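Local coordinates for putative metalloprotease II (Bacteroides fragilis, PDB 4ON1), which probably acts as a zinc-dependent metalloendopeptidase, cutting peptide bonds within protein substrates, at residues A201-M206 with G238-K243; I224-T229 with T331-I336; K282-L287 with G314-A319; I304-L309 with G337-A342; E343-E348 with H364-N369. One frame throughout, in Å; residues are numbered along the deposited sequence.

Contact 1: residues A201-M206 with G238-K243; sequences ATLEFM and GFITVK
Glu-204 and Lys-243 lie alongside each other and point the same way on one face of a parallel pair of beta strands, 201-209 and 240-248. Helix 217-230 lies between these strands in the chain, as in the beta-alpha-beta crossover that opens metzincin catalytic domains. Five backbone hydrogen bonds fix the register. Those from Leu-203 N to Thr-241 O and from Phe-205 N to Lys-243 O measure 2.8 Å and 2.7 Å. The bond from Ala-201 N to Phe-239 O is longer, 3.2 Å, and more bent, 139° at the hydrogen, where strand 240-248 is only beginning.

With CG anti to the backbone N in both Glu-204 (chi1 180°) and Lys-243 (chi1 -179°), the two extended chains leave the sheet in step, and Lys-243 CE rests 3.7 Å from Glu-204 OE2. Their charged ends do not form a salt bridge: Lys-243 NZ stays 4.1 Å from Glu-204 OE2, and a water joins it to Glu-204 OE1. The carboxylate finds direct partners in Lys-282, by salt bridge, and in Thr-245, by hydrogen bond.

Ala-201, Leu-203, Ile-240 and Val-242 occupy the other face, where helix 232-235 packs on Ile-240 and Val-242. Here Phe-205 presents its ring edge to Val-242, whose CG1 lies in the ring plane 3.7 Å from CE2. Back on the polar face, the Thr-202 and Thr-241 hydroxyls converge, OG1 to OG1 3.2 Å, and one water sits 2.8 Å from Thr-202 OG1 and equally far from Thr-241 OG1.

Contact 2: residues I224-T229 with T331-I336; sequences IQAVTT and TLAHEI. With ZN (zinc ion), chain C.
Val-227 divides its two methyls between different residues of helix 331-340 through a chi1 of -179°. CG1, anti to the backbone N, reaches Ile-336, while CG2, beside that N, is directed at Leu-332 and Ala-333. The distances bear this out: Val-227 CG2 lies 3.7 Å from Leu-332 CG and also 3.7 Å from Ala-333 CA, whereas CG1 meets Ile-336 CD1 at 3.9 Å, the two side chains crossing at about a right angle. Leu-332 carries its CG anti to its own backbone N, and its CD2 then extends to the flank of Ile-224.

The close approach depends on small residues. Ala-333 sets its CB 3.7 Å from Val-227 CA, directly against the backbone of the other helix, and the CB atoms of Ala-226 and Ala-333 are 4.3 Å apart. As a result the segment axes come within 7.9 Å of each other, at a crossing angle of -44°. All six touching residues are buried, and the interface is entirely apolar.

His-334 leaves the opposite flank of its helix, away from this packing, and its NE2 binds the zinc ion at 2.0 Å. Its ND1 donates to Leu-351 O, a second-shell bond that fixes the rotation of the imidazole. This is the active-site helix of the metzincin fold, with the first histidine of the HExxH sequence. Helix 217-230 lies between it and strand 240-248, where Ile-224 packs on Tyr-244 and Ile-246, and it also meets strand 52-68, where Ile-224 packs on Ile-66.

Contact 3: residues K282-L287 with G314-A319; sequences KPYILL and GNFEVA
Aromatic packing joins Tyr-284 to Phe-316 in a T-shaped (edge-to-face) pair. Phe-316 supplies the edge: its CD1 lies 3.5 Å from Tyr-284 CE1, over the face of the tyrosine ring but displaced toward its rim, while Phe-316 CE1 comes equally close to Tyr-284 CZ. The ring planes stand at 65° with centroids 5.0 Å apart. Phe-316 reaches this position from a backbone with left-handed helical torsions (phi 56°), which it shares with Asn-315. Helix 259-271 closes over the pair, Leu-270 touching both rings, and the tyrosine OH is bonded to Gln-279 O.

Backbone polar contacts follow a parallel register. Tyr-284 N donates to Val-318 O at 3.0 Å with an angle of 161° at the hydrogen, and the same carbonyl receives a CA-H...O contact from Pro-283. Ala-319 CA makes another such contact to Tyr-284 O, at 3.0 Å. The hydrogen bond and the two CA-H...O contacts open the pairing of strand 284-288 with strand 319-323, which continues through Ala-320. Strand 284-288 has strand 201-209 as its other parallel neighbour, so the contact lies at the start of an inner strand in the sheet of the metzincin-type catalytic domain.

Aliphatic side-chain contact across the segments is made by Pro-283 and Val-318. Val-318 CG1, anti to its backbone N, rests 3.8 Å from Pro-283 CB, and Ile-307 packs against the proline as well.

Solvent mediates the last link: one water accepts from Val-318 N at 3.1 Å and also lies close to Lys-282 O. The ammonium group of Lys-282 bonds to Gln-279 OE1.

Contact 4: residues I304-L309 with G337-A342; sequences IGVIHL and GHLLGA. With ZN (zinc ion), chain C.
Ile-304 slants across the imidazole of His-338, its CD1 3.9 Å from ND1. NE2 of the same ring holds the zinc ion at 2.0 Å, while ND1 donates to Ala-342 O at 3.0 Å, with the acceptor 21° out of the ring plane. That bond couples the metal-binding ring to the chain just beyond its own helix and fixes its rotation. The rings of His-334, His-344 and Tyr-177 also meet the imidazole.

Two carbonyls at the helix end are each gripped twice. His-338 O accepts from Gly-305 N across the contact, at 2.8 Å and in the carbonyl plane, and from Gly-341 N within its own turn. Leu-339 O takes Val-306 N at 2.8 Å and Ile-307 N at 3.1 Å, the two donors arriving from opposite faces of the carbonyl. Loop 304-309 therefore supplies donors to carbonyls at a C-terminal helix end.

Glycines permit this closeness: Gly-305 CA and Gly-341 CA are only 3.5 Å apart. Farther along, Ile-307 sends CD1 to Leu-339 CB at 3.7 Å, and its CG2 meets Leu-340 CD2. Ile-307 has CG1 anti to the carbonyl carbon (chi1 -69°), which carries CD1 toward the helix. The same CG2 and CD1 methyls also touch Leu-203 and Phe-205 of strand 201-209.

Gly-341, with a phi of 118°, ends the helix in a Schellman motif. Together with the zinc-binding His-334, His-338 and His-344 it matches the HExxHxxGxxH signature of the metzincins, in which this glycine turn redirects the chain toward the third histidine.

Contact 5: residues E343-E348 with H364-N369; sequences EHVDNE and HLSADN. With ZN (zinc ion), chain C.
Asn-369 OD1 is gripped by Glu-343 N across the contact and by Arg-372 NH1 from one turn farther along its own helix. The bond from Glu-343 N is 2.8 Å long and almost straight, 175° at the hydrogen, although the donor stands 45° above the carbonyl plane. The other half of the amide answers it: Asn-369 ND2 donates to Glu-343 O at 3.0 Å, with that donor in the plane of the acceptor carbonyl. One side chain thus clamps both backbone polar atoms of Glu-343, whose carboxylate forms a salt bridge with Arg-372.

Asn-369 is itself placed by an N-cap. Ser-366 turns OG anti to its backbone N (chi1 157°) and accepts from Asn-369 N at 2.9 Å, at the start of helix 367-378. In the metzincin fold this C-terminal helix follows the loop bearing the third zinc ligand, and here the clamp grips the residue just before His-344, whose NE2 binds zinc at 2.0 Å.

Val-345 CG1 touches Asn-369 ND2 at 3.5 Å, the two side chains coming from opposite directions, and also meets Ser-366 CB. Nearer the surface, Asn-347 ND2 approaches Leu-365 CD1 at 4.0 Å, and a water bonded to Leu-365 O takes a weak bond from the same ND2.

Overall arrangement
Contact 2 is fully buried, nearest the centre of the chain, and purely apolar; contact 5 lies at the surface and relies on an amide clamp. Contacts 1 and 3 extend one set of neighbouring parallel strands, joined by a probable hydrogen bond from Ile-285 N to Met-206 O. Contacts 2 and 4 share helix 331-340, one gripping its flank by side chains, the other its C-terminal end by carbonyl bonds. Ile-307 of contact 4 touches both contact 1 and contact 3. Contacts 2, 4 and 5 each contribute one histidine to the zinc, whose ligands Asp-176 completes, consistent with the aspartate-blocked latent form of fragilysin relatives.

Contact 1: residues A201-M206 with G238-K243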
# COMPACT_ATOMS: atom_id res chain seq x y z
N ALA A 201 -16.99 7.02 11.54
CA ALA A 201 -16.68 8.08 10.59
C ALA A 201 -15.97 7.51 9.37
O ALA A 201 -15.10 6.65 9.49
CB ALA A 201 -15.84 9.14 11.25
N THR A 202 -16.35 7.99 8.18
CA THR A 202 -15.67 7.58 6.96
C THR A 202 -14.43 8.43 6.73
O THR A 202 -14.51 9.65 6.63
CB THR A 202 -16.60 7.69 5.73
OG1 THR A 202 -17.70 6.78 5.87
CG2 THR A 202 -15.84 7.35 4.46
N LEU A 203 -13.28 7.79 6.66
CA LEU A 203 -12.05 8.47 6.29
C LEU A 203 -11.71 8.14 4.84
O LEU A 203 -11.45 6.98 4.51
CB LEU A 203 -10.91 8.06 7.23
CG LEU A 203 -9.55 8.74 7.02
CD1 LEU A 203 -9.69 10.26 6.99
CD2 LEU A 203 -8.59 8.31 8.11
N GLU A 204 -11.74 9.15 3.97
CA GLU A 204 -11.43 8.92 2.55
C GLU A 204 -10.07 9.48 2.16
O GLU A 204 -9.85 10.69 2.28
CB GLU A 204 -12.51 9.51 1.64
CG GLU A 204 -12.22 9.30 0.14
CD GLU A 204 -13.30 9.87 -0.77
OE1 GLU A 204 -14.14 10.66 -0.30
OE2 GLU A 204 -13.31 9.53 -1.98
N PHE A 205 -9.17 8.61 1.71
CA PHE A 205 -7.88 9.05 1.19
C PHE A 205 -7.94 9.25 -0.31
O PHE A 205 -8.37 8.34 -1.04
CB PHE A 205 -6.78 8.05 1.53
CG PHE A 205 -6.52 7.92 3.00
CD1 PHE A 205 -5.75 8.87 3.66
CD2 PHE A 205 -7.08 6.88 3.72
CE1 PHE A 205 -5.53 8.76 5.02
CE2 PHE A 205 -6.87 6.77 5.08
CZ PHE A 205 -6.09 7.70 5.73
N MET A 206 -7.53 10.42 -0.77
CA MET A 206 -7.44 10.69 -2.20
C MET A 206 -6.02 10.43 -2.66
O MET A 206 -5.09 11.17 -2.33
CB MET A 206 -7.86 12.13 -2.51
CG MET A 206 -9.24 12.53 -1.99
SD MET A 206 -10.56 11.68 -2.90
CE MET A 206 -10.52 12.61 -4.44
N GLY A 238 -14.73 -0.22 15.00
CA GLY A 238 -15.84 0.58 14.52
C GLY A 238 -15.66 2.07 14.67
O GLY A 238 -16.63 2.82 14.57
N PHE A 239 -14.43 2.53 14.91
CA PHE A 239 -14.19 3.97 14.98
C PHE A 239 -14.25 4.62 13.59
O PHE A 239 -14.79 5.71 13.44
CB PHE A 239 -12.84 4.26 15.64
CG PHE A 239 -12.84 4.02 17.12
CD1 PHE A 239 -11.79 3.34 17.72
CD2 PHE A 239 -13.88 4.48 17.91
CE1 PHE A 239 -11.78 3.11 19.10
CE2 PHE A 239 -13.87 4.27 19.29
CZ PHE A 239 -12.82 3.58 19.88
N ILE A 240 -13.67 3.96 12.59
CA ILE A 240 -13.68 4.50 11.24
C ILE A 240 -13.97 3.41 10.21
O ILE A 240 -13.83 2.22 10.49
CB ILE A 240 -12.34 5.16 10.86
CG1 ILE A 240 -11.26 4.09 10.65
CG2 ILE A 240 -11.91 6.20 11.90
CD1 ILE A 240 -9.86 4.66 10.41
N THR A 241 -14.39 3.84 9.03
CA THR A 241 -14.30 3.03 7.82
C THR A 241 -13.38 3.81 6.91
O THR A 241 -13.30 5.04 7.01
CB THR A 241 -15.66 2.79 7.14
OG1 THR A 241 -16.25 4.05 6.80
CG2 THR A 241 -16.60 2.01 8.06
N VAL A 242 -12.68 3.12 6.02
CA VAL A 242 -11.69 3.79 5.20
C VAL A 242 -12.03 3.61 3.73
O VAL A 242 -12.44 2.54 3.29
CB VAL A 242 -10.27 3.27 5.47
CG1 VAL A 242 -9.28 4.04 4.64
CG2 VAL A 242 -9.93 3.44 6.95
N LYS A 243 -11.92 4.70 2.98
CA LYS A 243 -12.12 4.68 1.55
C LYS A 243 -10.86 5.19 0.89
O LYS A 243 -10.30 6.20 1.30
CB LYS A 243 -13.35 5.52 1.17
CG LYS A 243 -13.68 5.54 -0.31
CD LYS A 243 -14.89 6.43 -0.57
CE LYS A 243 -15.28 6.43 -2.05
NZ LYS A 243 -16.59 7.10 -2.29
O HOH W 1 -18.55 5.17 7.99
O HOH W 2 -16.59 9.60 -1.79

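Contact 2: residues I224-T229 with T331-I336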
# COMPACT_ATOMS: atom_id res chain seq x y z
N ILE A 224 -1.80 0.32 -0.13
CA ILE A 224 -3.09 0.52 0.53
C ILE A 224 -3.38 -0.59 1.52
O ILE A 224 -3.93 -0.36 2.60
CB ILE A 224 -4.24 0.58 -0.50
CG1 ILE A 224 -4.25 1.93 -1.23
CG2 ILE A 224 -5.57 0.34 0.16
CD1 ILE A 224 -5.18 1.93 -2.43
N GLN A 225 -3.04 -1.81 1.13
CA GLN A 225 -3.22 -2.97 1.99
C GLN A 225 -2.48 -2.77 3.31
O GLN A 225 -3.01 -3.05 4.39
CB GLN A 225 -2.73 -4.22 1.27
CG GLN A 225 -2.80 -5.49 2.08
CD GLN A 225 -3.96 -6.35 1.67
OE1 GLN A 225 -3.92 -7.05 0.64
NE2 GLN A 225 -5.03 -6.30 2.46
N ALA A 226 -1.25 -2.28 3.22
CA ALA A 226 -0.46 -1.98 4.42
C ALA A 226 -1.09 -0.88 5.27
O ALA A 226 -1.13 -0.98 6.50
CB ALA A 226 0.96 -1.61 4.03
N VAL A 227 -1.62 0.17 4.62
CA VAL A 227 -2.33 1.21 5.36
C VAL A 227 -3.48 0.58 6.13
O VAL A 227 -3.66 0.83 7.32
CB VAL A 227 -2.91 2.30 4.46
CG1 VAL A 227 -3.63 3.35 5.30
CG2 VAL A 227 -1.82 2.94 3.61
N THR A 228 -4.22 -0.27 5.43
CA THR A 228 -5.40 -0.93 5.99
C THR A 228 -5.03 -1.80 7.18
O THR A 228 -5.74 -1.82 8.19
CB THR A 228 -6.12 -1.76 4.91
OG1 THR A 228 -6.54 -0.88 3.85
CG2 THR A 228 -7.33 -2.46 5.48
N THR A 229 -3.91 -2.50 7.08
CA THR A 229 -3.42 -3.30 8.20
C THR A 229 -3.05 -2.40 9.38
O THR A 229 -3.42 -2.68 10.52
CB THR A 229 -2.21 -4.13 7.78
OG1 THR A 229 -2.61 -5.06 6.77
CG2 THR A 229 -1.63 -4.89 8.98
N THR A 331 5.57 2.69 3.01
CA THR A 331 5.84 4.13 3.07
C THR A 331 4.56 4.94 3.10
O THR A 331 4.46 5.94 3.82
CB THR A 331 6.70 4.58 1.88
OG1 THR A 331 7.97 3.93 1.96
CG2 THR A 331 6.92 6.09 1.90
N LEU A 332 3.56 4.51 2.33
CA LEU A 332 2.28 5.18 2.35
C LEU A 332 1.66 5.09 3.75
O LEU A 332 1.19 6.09 4.31
CB LEU A 332 1.33 4.59 1.30
CG LEU A 332 -0.05 5.25 1.27
CD1 LEU A 332 0.06 6.75 0.97
CD2 LEU A 332 -0.99 4.56 0.27
N ALA A 333 1.68 3.89 4.33
CA ALA A 333 1.12 3.70 5.66
C ALA A 333 1.86 4.53 6.70
O ALA A 333 1.25 5.06 7.64
CB ALA A 333 1.15 2.22 6.04
N HIS A 334 3.17 4.63 6.54
CA HIS A 334 4.01 5.41 7.45
C HIS A 334 3.65 6.91 7.39
O HIS A 334 3.42 7.54 8.42
CB HIS A 334 5.50 5.19 7.10
CG HIS A 334 6.45 5.93 7.98
ND1 HIS A 334 7.15 5.32 9.00
CD2 HIS A 334 6.84 7.23 7.99
CE1 HIS A 334 7.92 6.21 9.60
NE2 HIS A 334 7.76 7.38 9.00
N GLU A 335 3.58 7.46 6.18
CA GLU A 335 3.21 8.86 6.01
C GLU A 335 1.82 9.14 6.58
O GLU A 335 1.60 10.13 7.28
CB GLU A 335 3.26 9.26 4.54
N ILE A 336 0.87 8.25 6.28
CA ILE A 336 -0.48 8.42 6.79
C ILE A 336 -0.47 8.31 8.32
O ILE A 336 -1.23 8.99 9.01
CB ILE A 336 -1.46 7.40 6.15
CG1 ILE A 336 -1.86 7.88 4.75
CG2 ILE A 336 -2.71 7.20 7.00
CD1 ILE A 336 -2.61 6.84 3.92
ZN ZN C . 8.43 9.23 9.42

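Contact 3: residues K282-L287 with G314-A319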
# COMPACT_ATOMS: atom_id res chain seq x y z
N LYS A 282 -10.20 16.51 2.58
CA LYS A 282 -9.75 15.12 2.62
C LYS A 282 -8.23 15.10 2.54
O LYS A 282 -7.63 16.04 2.03
CB LYS A 282 -10.34 14.31 1.46
CG LYS A 282 -11.85 14.34 1.36
CD LYS A 282 -12.30 13.61 0.09
CE LYS A 282 -13.78 13.83 -0.20
NZ LYS A 282 -14.17 13.17 -1.47
N PRO A 283 -7.61 14.03 3.06
CA PRO A 283 -6.16 13.84 2.89
C PRO A 283 -5.84 13.49 1.46
O PRO A 283 -6.50 12.62 0.90
CB PRO A 283 -5.84 12.65 3.82
CG PRO A 283 -7.06 12.48 4.69
CD PRO A 283 -8.22 12.96 3.87
N TYR A 284 -4.85 14.16 0.88
CA TYR A 284 -4.42 13.87 -0.49
C TYR A 284 -2.97 13.41 -0.50
O TYR A 284 -2.12 14.06 0.08
CB TYR A 284 -4.56 15.10 -1.38
CG TYR A 284 -5.98 15.41 -1.80
CD1 TYR A 284 -6.87 16.00 -0.92
CD2 TYR A 284 -6.41 15.15 -3.09
CE1 TYR A 284 -8.16 16.30 -1.30
CE2 TYR A 284 -7.70 15.44 -3.48
CZ TYR A 284 -8.57 16.02 -2.59
OH TYR A 284 -9.85 16.31 -2.98
N ILE A 285 -2.69 12.29 -1.16
CA ILE A 285 -1.32 11.83 -1.25
C ILE A 285 -0.89 11.64 -2.71
O ILE A 285 -1.56 10.95 -3.47
CB ILE A 285 -1.11 10.51 -0.47
CG1 ILE A 285 -1.43 10.72 1.01
CG2 ILE A 285 0.34 10.06 -0.57
CD1 ILE A 285 -2.72 10.07 1.42
N LEU A 286 0.22 12.28 -3.08
CA LEU A 286 0.78 12.15 -4.42
C LEU A 286 1.66 10.91 -4.52
O LEU A 286 2.55 10.71 -3.69
CB LEU A 286 1.59 13.39 -4.79
CG LEU A 286 2.20 13.41 -6.20
CD1 LEU A 286 1.11 13.53 -7.25
CD2 LEU A 286 3.21 14.55 -6.34
N LEU A 287 1.43 10.11 -5.56
CA LEU A 287 2.14 8.84 -5.70
C LEU A 287 3.03 8.78 -6.95
O LEU A 287 2.60 9.09 -8.06
CB LEU A 287 1.14 7.68 -5.74
CG LEU A 287 0.17 7.56 -4.56
CD1 LEU A 287 -0.75 6.35 -4.74
CD2 LEU A 287 0.95 7.43 -3.27
N GLY A 314 -9.26 22.24 5.89
CA GLY A 314 -9.67 22.45 4.51
C GLY A 314 -8.55 22.93 3.61
O GLY A 314 -7.38 22.88 3.99
N ASN A 315 -8.92 23.38 2.41
CA ASN A 315 -7.98 23.94 1.44
C ASN A 315 -6.79 23.03 1.15
O ASN A 315 -5.66 23.50 0.98
CB ASN A 315 -7.48 25.31 1.91
CG ASN A 315 -6.76 26.08 0.81
OD1 ASN A 315 -5.67 26.62 1.02
ND2 ASN A 315 -7.35 26.10 -0.38
N PHE A 316 -7.03 21.72 1.11
CA PHE A 316 -6.01 20.75 0.75
C PHE A 316 -4.75 20.85 1.63
O PHE A 316 -3.65 20.56 1.19
CB PHE A 316 -5.63 20.91 -0.73
CG PHE A 316 -6.81 20.81 -1.66
CD1 PHE A 316 -7.30 19.58 -2.04
CD2 PHE A 316 -7.44 21.96 -2.14
CE1 PHE A 316 -8.40 19.47 -2.90
CE2 PHE A 316 -8.54 21.87 -2.98
CZ PHE A 316 -9.02 20.62 -3.36
N GLU A 317 -4.94 21.26 2.88
CA GLU A 317 -3.82 21.42 3.80
C GLU A 317 -3.30 20.10 4.32
O GLU A 317 -2.16 20.01 4.79
CB GLU A 317 -4.21 22.31 4.98
CG GLU A 317 -4.29 23.79 4.63
CD GLU A 317 -5.02 24.60 5.68
OE1 GLU A 317 -5.20 24.09 6.81
OE2 GLU A 317 -5.41 25.74 5.37
N VAL A 318 -4.14 19.06 4.25
CA VAL A 318 -3.71 17.73 4.67
C VAL A 318 -3.26 16.94 3.46
O VAL A 318 -4.07 16.49 2.65
CB VAL A 318 -4.84 16.95 5.40
CG1 VAL A 318 -4.36 15.55 5.77
CG2 VAL A 318 -5.29 17.70 6.63
N ALA A 319 -1.95 16.78 3.31
CA ALA A 319 -1.41 16.15 2.13
C ALA A 319 -0.07 15.50 2.41
O ALA A 319 0.59 15.80 3.41
CB ALA A 319 -1.27 17.16 0.98
O HOH W 3 -6.90 18.40 2.95

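Contact 4: residues I304-L309 with G337-A342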
# COMPACT_ATOMS: atom_id res chain seq x y z
N ILE A 304 2.21 16.52 11.35
CA ILE A 304 1.89 15.40 12.23
C ILE A 304 0.59 15.67 12.97
O ILE A 304 0.45 16.70 13.63
CB ILE A 304 3.04 15.15 13.23
CG1 ILE A 304 4.26 14.61 12.47
CG2 ILE A 304 2.62 14.14 14.30
CD1 ILE A 304 5.40 14.16 13.38
N GLY A 305 -0.38 14.77 12.85
CA GLY A 305 -1.62 14.91 13.59
C GLY A 305 -2.49 16.02 13.05
O GLY A 305 -2.91 16.91 13.77
N VAL A 306 -2.78 15.94 11.75
CA VAL A 306 -3.56 16.98 11.09
C VAL A 306 -4.87 16.44 10.53
O VAL A 306 -5.65 17.20 9.93
CB VAL A 306 -2.75 17.63 9.96
CG1 VAL A 306 -1.58 18.42 10.53
CG2 VAL A 306 -2.23 16.56 9.01
N ILE A 307 -5.13 15.15 10.71
CA ILE A 307 -6.40 14.57 10.27
C ILE A 307 -7.41 14.55 11.42
O ILE A 307 -7.21 13.87 12.42
CB ILE A 307 -6.24 13.14 9.73
CG1 ILE A 307 -5.47 13.15 8.40
CG2 ILE A 307 -7.61 12.49 9.53
CD1 ILE A 307 -5.22 11.77 7.83
N HIS A 308 -8.50 15.31 11.28
CA HIS A 308 -9.53 15.35 12.31
C HIS A 308 -10.89 14.99 11.71
O HIS A 308 -11.31 15.61 10.73
CB HIS A 308 -9.56 16.73 12.98
CG HIS A 308 -8.21 17.30 13.28
ND1 HIS A 308 -7.30 16.66 14.10
CD2 HIS A 308 -7.60 18.44 12.86
CE1 HIS A 308 -6.19 17.39 14.18
NE2 HIS A 308 -6.35 18.47 13.43
N LEU A 309 -11.56 14.00 12.28
CA LEU A 309 -12.82 13.49 11.72
C LEU A 309 -13.99 14.44 11.91
O LEU A 309 -14.87 14.52 11.06
CB LEU A 309 -13.17 12.14 12.35
CG LEU A 309 -12.15 11.01 12.22
CD1 LEU A 309 -12.66 9.76 12.93
CD2 LEU A 309 -11.88 10.71 10.77
N GLY A 337 0.42 7.47 8.84
CA GLY A 337 0.66 7.41 10.27
C GLY A 337 0.96 8.78 10.85
O GLY A 337 0.36 9.20 11.85
N HIS A 338 1.90 9.49 10.22
CA HIS A 338 2.23 10.85 10.64
C HIS A 338 1.00 11.77 10.56
O HIS A 338 0.71 12.52 11.51
CB HIS A 338 3.36 11.42 9.78
CG HIS A 338 4.72 10.89 10.12
ND1 HIS A 338 5.18 10.78 11.42
CD2 HIS A 338 5.74 10.48 9.33
CE1 HIS A 338 6.41 10.32 11.41
NE2 HIS A 338 6.78 10.12 10.15
N LEU A 339 0.25 11.69 9.46
CA LEU A 339 -0.91 12.57 9.28
C LEU A 339 -1.96 12.34 10.37
O LEU A 339 -2.66 13.27 10.77
CB LEU A 339 -1.53 12.36 7.90
CG LEU A 339 -0.69 12.73 6.67
CD1 LEU A 339 -1.41 12.37 5.37
CD2 LEU A 339 -0.37 14.22 6.70
N LEU A 340 -2.03 11.12 10.88
CA LEU A 340 -2.98 10.77 11.94
C LEU A 340 -2.44 11.07 13.34
O LEU A 340 -3.17 10.96 14.33
CB LEU A 340 -3.35 9.29 11.85
CG LEU A 340 -4.28 8.90 10.70
CD1 LEU A 340 -4.24 7.40 10.48
CD2 LEU A 340 -5.70 9.35 11.00
N GLY A 341 -1.17 11.44 13.44
CA GLY A 341 -0.59 11.81 14.72
C GLY A 341 0.55 10.96 15.24
O GLY A 341 1.17 11.31 16.25
N ALA A 342 0.86 9.86 14.56
CA ALA A 342 1.93 8.98 15.02
C ALA A 342 3.30 9.64 14.85
O ALA A 342 3.57 10.34 13.87
CB ALA A 342 1.89 7.65 14.27
ZN ZN C . 8.43 9.23 9.42

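Contact 5: residues E343-E348 with H364-N369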
# COMPACT_ATOMS: atom_id res chain seq x y z
N GLU A 343 4.18 9.38 15.81
CA GLU A 343 5.54 9.91 15.77
C GLU A 343 6.54 8.77 15.61
O GLU A 343 6.18 7.60 15.76
CB GLU A 343 5.83 10.70 17.05
CG GLU A 343 5.59 12.19 16.88
CD GLU A 343 5.15 12.86 18.16
OE1 GLU A 343 5.31 12.25 19.24
OE2 GLU A 343 4.65 14.00 18.07
N HIS A 344 7.78 9.10 15.29
CA HIS A 344 8.82 8.08 15.16
C HIS A 344 9.06 7.41 16.51
O HIS A 344 8.97 8.05 17.55
CB HIS A 344 10.12 8.69 14.61
CG HIS A 344 10.05 9.03 13.16
ND1 HIS A 344 10.83 10.01 12.59
CD2 HIS A 344 9.28 8.53 12.16
CE1 HIS A 344 10.55 10.10 11.29
NE2 HIS A 344 9.61 9.20 11.01
N VAL A 345 9.39 6.12 16.48
CA VAL A 345 9.68 5.37 17.71
C VAL A 345 10.95 4.53 17.54
O VAL A 345 11.43 4.37 16.42
CB VAL A 345 8.50 4.45 18.11
CG1 VAL A 345 7.25 5.26 18.38
CG2 VAL A 345 8.25 3.42 17.02
N ASP A 346 11.47 3.97 18.63
CA ASP A 346 12.74 3.24 18.58
C ASP A 346 12.54 1.73 18.46
O ASP A 346 13.49 0.96 18.65
CB ASP A 346 13.59 3.53 19.83
CG ASP A 346 13.91 5.00 20.00
OD1 ASP A 346 14.36 5.38 21.11
OD2 ASP A 346 13.71 5.79 19.05
N ASN A 347 11.33 1.30 18.14
CA ASN A 347 11.06 -0.11 17.95
C ASN A 347 11.17 -0.47 16.46
O ASN A 347 10.37 -0.00 15.65
CB ASN A 347 9.66 -0.44 18.49
CG ASN A 347 9.33 -1.92 18.42
OD1 ASN A 347 10.03 -2.71 17.79
ND2 ASN A 347 8.25 -2.30 19.08
N GLU A 348 12.14 -1.31 16.11
CA GLU A 348 12.42 -1.58 14.70
C GLU A 348 11.32 -2.37 13.99
O GLU A 348 11.30 -2.43 12.76
CB GLU A 348 13.75 -2.31 14.54
CG GLU A 348 13.69 -3.80 14.84
CD GLU A 348 15.01 -4.50 14.58
OE1 GLU A 348 16.04 -3.79 14.48
OE2 GLU A 348 15.02 -5.74 14.49
N HIS A 364 1.19 -0.40 13.97
CA HIS A 364 1.47 0.53 15.05
C HIS A 364 1.54 -0.26 16.36
O HIS A 364 0.52 -0.70 16.88
CB HIS A 364 0.39 1.62 15.14
CG HIS A 364 0.39 2.56 13.97
ND1 HIS A 364 1.33 3.56 13.83
CD2 HIS A 364 -0.43 2.65 12.90
CE1 HIS A 364 1.09 4.23 12.71
NE2 HIS A 364 0.03 3.70 12.13
N LEU A 365 2.75 -0.40 16.88
CA LEU A 365 2.97 -1.20 18.08
C LEU A 365 3.15 -0.30 19.30
O LEU A 365 3.23 -0.78 20.43
CB LEU A 365 4.18 -2.10 17.90
CG LEU A 365 4.21 -2.97 16.64
CD1 LEU A 365 5.55 -3.72 16.53
CD2 LEU A 365 3.03 -3.95 16.60
N SER A 366 3.23 1.00 19.07
CA SER A 366 3.42 1.95 20.16
C SER A 366 2.09 2.39 20.76
O SER A 366 1.25 2.99 20.07
CB SER A 366 4.20 3.17 19.66
OG SER A 366 3.95 4.29 20.49
N ALA A 367 1.89 2.10 22.04
CA ALA A 367 0.67 2.53 22.73
C ALA A 367 0.54 4.05 22.69
O ALA A 367 -0.56 4.59 22.54
CB ALA A 367 0.67 2.04 24.17
N ASP A 368 1.67 4.74 22.81
CA ASP A 368 1.66 6.20 22.75
C ASP A 368 1.22 6.74 21.40
O ASP A 368 0.54 7.77 21.35
CB ASP A 368 3.04 6.76 23.09
CG ASP A 368 3.00 7.66 24.31
OD1 ASP A 368 2.68 8.85 24.14
OD2 ASP A 368 3.26 7.15 25.42
N ASN A 369 1.61 6.07 20.32
CA ASN A 369 1.14 6.48 19.01
C ASN A 369 -0.37 6.23 18.87
O ASN A 369 -1.08 7.03 18.26
CB ASN A 369 1.91 5.76 17.90
CG ASN A 369 3.20 6.47 17.53
OD1 ASN A 369 3.40 7.65 17.85
ND2 ASN A 369 4.10 5.75 16.87
ZN ZN C . 8.43 9.23 9.42
O HOH W 4 6.17 -1.24 21.46